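Local coordinates for esterase (Xanthomonas oryzae pv. oryzae, PDB 3H2G), which hydrolyses ester bonds as a secreted-lipase-like, cell wall-degrading enzyme that serves as a virulence factor of this pathogen on rice, at residues I205-D217 / D336-I348. Sequence-based numbering, arbitrary orientation.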
# COMPACT_ATOMS: atom_id res chain seq x y z
N ILE A 205 3.66 5.08 -4.76
CA ILE A 205 5.06 4.68 -4.80
C ILE A 205 5.26 3.18 -5.07
O ILE A 205 4.74 2.33 -4.35
CB ILE A 205 5.76 5.02 -3.46
CG1 ILE A 205 5.65 6.52 -3.19
CG2 ILE A 205 7.22 4.58 -3.50
CD1 ILE A 205 6.06 6.92 -1.77
N SER A 206 6.02 2.88 -6.11
CA SER A 206 6.33 1.49 -6.48
C SER A 206 5.15 0.53 -6.44
O SER A 206 5.27 -0.60 -5.96
CB SER A 206 7.44 0.98 -5.56
OG SER A 206 8.55 1.86 -5.58
N GLY A 207 4.01 0.97 -6.97
CA GLY A 207 2.83 0.12 -6.98
C GLY A 207 2.64 -0.65 -8.28
O GLY A 207 3.03 -0.18 -9.35
N PRO A 208 2.03 -1.84 -8.23
CA PRO A 208 1.80 -2.67 -9.42
C PRO A 208 0.48 -2.28 -10.10
O PRO A 208 -0.47 -3.05 -10.11
CB PRO A 208 1.76 -4.08 -8.84
CG PRO A 208 1.08 -3.86 -7.53
CD PRO A 208 1.76 -2.61 -7.00
N TYR A 209 0.44 -1.07 -10.67
CA TYR A 209 -0.76 -0.56 -11.33
C TYR A 209 -1.21 -1.47 -12.48
O TYR A 209 -2.41 -1.65 -12.70
CB TYR A 209 -0.50 0.86 -11.85
CG TYR A 209 0.34 1.68 -10.89
CD1 TYR A 209 -0.07 1.88 -9.57
CD2 TYR A 209 1.58 2.19 -11.28
CE1 TYR A 209 0.75 2.54 -8.66
CE2 TYR A 209 2.40 2.86 -10.38
CZ TYR A 209 1.98 3.02 -9.07
OH TYR A 209 2.82 3.62 -8.16
N ALA A 210 -0.25 -2.01 -13.21
CA ALA A 210 -0.55 -2.94 -14.30
C ALA A 210 -0.37 -4.29 -13.60
O ALA A 210 0.58 -5.03 -13.87
CB ALA A 210 0.45 -2.77 -15.44
N LEU A 211 -1.29 -4.57 -12.69
CA LEU A 211 -1.26 -5.77 -11.86
C LEU A 211 -1.13 -7.09 -12.61
O LEU A 211 -0.21 -7.86 -12.37
CB LEU A 211 -2.50 -5.81 -10.96
CG LEU A 211 -2.51 -6.91 -9.89
CD1 LEU A 211 -1.28 -6.77 -9.00
CD2 LEU A 211 -3.78 -6.81 -9.06
N GLU A 212 -2.06 -7.35 -13.53
CA GLU A 212 -2.02 -8.59 -14.30
C GLU A 212 -0.72 -8.74 -15.08
O GLU A 212 -0.08 -9.80 -15.03
CB GLU A 212 -3.21 -8.65 -15.26
CG GLU A 212 -3.14 -9.81 -16.24
CD GLU A 212 -4.20 -9.72 -17.32
OE1 GLU A 212 -4.66 -8.60 -17.61
OE2 GLU A 212 -4.56 -10.77 -17.90
N GLN A 213 -0.32 -7.70 -15.80
CA GLN A 213 0.90 -7.76 -16.60
C GLN A 213 2.15 -7.92 -15.73
O GLN A 213 3.13 -8.55 -16.14
CB GLN A 213 1.03 -6.52 -17.49
CG GLN A 213 2.10 -6.67 -18.57
CD GLN A 213 1.80 -7.82 -19.52
OE1 GLN A 213 0.72 -7.89 -20.11
NE2 GLN A 213 2.76 -8.72 -19.68
N THR A 214 2.12 -7.35 -14.53
CA THR A 214 3.25 -7.45 -13.61
C THR A 214 3.50 -8.91 -13.24
O THR A 214 4.65 -9.36 -13.20
CB THR A 214 3.00 -6.62 -12.32
OG1 THR A 214 3.08 -5.22 -12.63
CG2 THR A 214 4.03 -6.95 -11.26
N PHE A 215 2.42 -9.65 -12.97
CA PHE A 215 2.54 -11.06 -12.62
C PHE A 215 3.01 -11.87 -13.82
O PHE A 215 3.82 -12.79 -13.69
CB PHE A 215 1.21 -11.61 -12.11
CG PHE A 215 1.01 -11.44 -10.63
CD1 PHE A 215 0.70 -10.20 -10.09
CD2 PHE A 215 1.18 -12.52 -9.77
CE1 PHE A 215 0.57 -10.03 -8.72
CE2 PHE A 215 1.05 -12.36 -8.39
CZ PHE A 215 0.74 -11.11 -7.87
N LEU A 216 2.50 -11.53 -15.00
CA LEU A 216 2.89 -12.22 -16.22
C LEU A 216 4.39 -12.02 -16.46
O LEU A 216 5.12 -12.98 -16.72
CB LEU A 216 2.11 -11.68 -17.42
CG LEU A 216 0.62 -12.03 -17.52
CD1 LEU A 216 -0.05 -11.21 -18.61
CD2 LEU A 216 0.47 -13.53 -17.80
N ASP A 217 4.85 -10.78 -16.37
CA ASP A 217 6.26 -10.48 -16.61
C ASP A 217 7.25 -11.19 -15.69
O ASP A 217 8.37 -11.51 -16.11
CB ASP A 217 6.50 -8.97 -16.53
CG ASP A 217 5.79 -8.20 -17.64
OD1 ASP A 217 5.34 -8.84 -18.61
OD2 ASP A 217 5.69 -6.96 -17.54
N ASP A 336 14.35 -1.63 -9.30
CA ASP A 336 13.31 -2.46 -8.68
C ASP A 336 12.87 -3.69 -9.48
O ASP A 336 12.21 -3.56 -10.51
CB ASP A 336 12.09 -1.59 -8.39
CG ASP A 336 11.12 -2.23 -7.40
OD1 ASP A 336 11.13 -3.47 -7.24
OD2 ASP A 336 10.35 -1.47 -6.78
N ALA A 337 13.23 -4.88 -9.00
CA ALA A 337 12.87 -6.12 -9.67
C ALA A 337 11.60 -6.76 -9.08
O ALA A 337 11.07 -7.72 -9.64
CB ALA A 337 14.03 -7.12 -9.61
N THR A 338 11.13 -6.25 -7.95
CA THR A 338 9.93 -6.79 -7.33
C THR A 338 8.70 -6.18 -8.02
O THR A 338 7.75 -6.89 -8.35
CB THR A 338 9.89 -6.50 -5.81
OG1 THR A 338 10.99 -7.17 -5.18
CG2 THR A 338 8.59 -6.99 -5.20
N VAL A 339 8.74 -4.87 -8.22
CA VAL A 339 7.66 -4.16 -8.91
C VAL A 339 8.33 -3.28 -9.96
O VAL A 339 8.68 -2.13 -9.68
CB VAL A 339 6.84 -3.28 -7.93
CG1 VAL A 339 5.76 -2.52 -8.70
CG2 VAL A 339 6.19 -4.15 -6.86
N PRO A 340 8.53 -3.81 -11.17
CA PRO A 340 9.17 -3.05 -12.26
C PRO A 340 8.54 -1.69 -12.51
O PRO A 340 7.32 -1.54 -12.47
CB PRO A 340 9.05 -3.99 -13.45
CG PRO A 340 9.19 -5.35 -12.80
CD PRO A 340 8.29 -5.20 -11.59
N LEU A 341 9.38 -0.70 -12.79
CA LEU A 341 8.91 0.65 -13.05
C LEU A 341 8.03 0.68 -14.30
O LEU A 341 7.35 1.66 -14.57
CB LEU A 341 10.11 1.60 -13.22
CG LEU A 341 9.82 3.10 -13.20
CD1 LEU A 341 9.04 3.47 -11.94
CD2 LEU A 341 11.14 3.87 -13.26
N LYS A 342 8.06 -0.42 -15.05
CA LYS A 342 7.24 -0.55 -16.25
C LYS A 342 5.78 -0.27 -15.87
O LYS A 342 4.99 0.19 -16.69
CB LYS A 342 7.35 -1.97 -16.82
CG LYS A 342 6.40 -2.25 -17.98
CD LYS A 342 6.40 -3.73 -18.37
CE LYS A 342 5.38 -3.99 -19.48
NZ LYS A 342 5.24 -5.43 -19.83
N ASN A 343 5.44 -0.55 -14.62
CA ASN A 343 4.08 -0.32 -14.12
C ASN A 343 3.67 1.14 -14.25
O ASN A 343 2.57 1.45 -14.71
CB ASN A 343 3.98 -0.76 -12.66
CG ASN A 343 3.76 -2.25 -12.51
OD1 ASN A 343 2.65 -2.74 -12.74
ND2 ASN A 343 4.81 -2.97 -12.15
N ALA A 344 4.56 2.04 -13.84
CA ALA A 344 4.29 3.47 -13.91
C ALA A 344 4.26 3.95 -15.36
O ALA A 344 3.42 4.76 -15.74
CB ALA A 344 5.35 4.24 -13.12
N GLN A 345 5.19 3.44 -16.16
CA GLN A 345 5.27 3.80 -17.57
C GLN A 345 4.01 3.37 -18.31
O GLN A 345 3.45 4.12 -19.11
CB GLN A 345 6.51 3.16 -18.21
CG GLN A 345 7.82 3.77 -17.71
CD GLN A 345 9.03 2.89 -17.97
OE1 GLN A 345 10.17 3.34 -17.87
NE2 GLN A 345 8.79 1.62 -18.27
N THR A 346 3.56 2.15 -18.03
CA THR A 346 2.36 1.60 -18.64
C THR A 346 1.14 2.43 -18.21
O THR A 346 0.29 2.78 -19.02
CB THR A 346 2.13 0.13 -18.22
OG1 THR A 346 3.21 -0.68 -18.71
CG2 THR A 346 0.81 -0.39 -18.77
N ALA A 347 1.07 2.74 -16.92
CA ALA A 347 -0.04 3.52 -16.40
C ALA A 347 -0.14 4.88 -17.09
O ALA A 347 -1.20 5.25 -17.58
CB ALA A 347 0.12 3.71 -14.89
N ILE A 348 0.97 5.60 -17.13
CA ILE A 348 0.99 6.92 -17.75
C ILE A 348 0.60 6.88 -19.22
O ILE A 348 -0.14 7.74 -19.70
CB ILE A 348 2.37 7.59 -17.57
CG1 ILE A 348 2.55 7.98 -16.10
CG2 ILE A 348 2.49 8.84 -18.45
CD1 ILE A 348 3.92 8.53 -15.75
O HOH W 1 9.86 1.04 -7.81
O HOH W 2 6.98 -7.83 -21.07
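The Y209 ring meets helix 342-348 with its edge: N343 O and the CA of A344 lie in the ring plane, and Y209 CD2 is 3.6 Å from N343 O. On one face of the ring, G207 O stands over the centre. The phenol oxygen turns back to its own segment, where Y209 OH accepts from G207 N at 3.1 Å. A second flat group is the N343 amide, which reaches across to the start of helix 211-217. Its CG lies anti to the carbonyl carbon (chi1 -82°), which carries the amide over to P208 and A210. A210 N donates to a lone pair of N343 OD1 in the carbonyl plane, at 3.0 Å. The amide nitrogen gives a 2.9 Å bond from N343 ND2 to P340 O, and a weak one to T214 OG1. The bonds to A210 N and P340 O fix the rotation of the amide.

The segments lie at and beyond the C-terminal ends of neighbouring parallel strands, 198-205 and 328-332, in the central sheet of an alpha/beta-hydrolase fold. The position of D336 is consistent with the acid of a Ser-His-Asp triad with S176 and H377; its OD2 is hydrogen-bonded to H377 ND1. A water joins S206 OG to D336 OD2, and S206 OG also hydrogen-bonds T380 OG1. D336 OD1 accepts from T338 N, an Asx turn, and from V339 N, an Asx motif. V339 packs its CG1 branch against S206 O (3.4 Å) and the G207 backbone.

At the more exposed end, the extended K342 chain meets D217 from the opposite direction. K342 NZ forms a salt bridge with D217 OD2, on its syn side, at 2.8 Å, while Q213 NE2 bonds D217 OD1 from above the carboxylate plane.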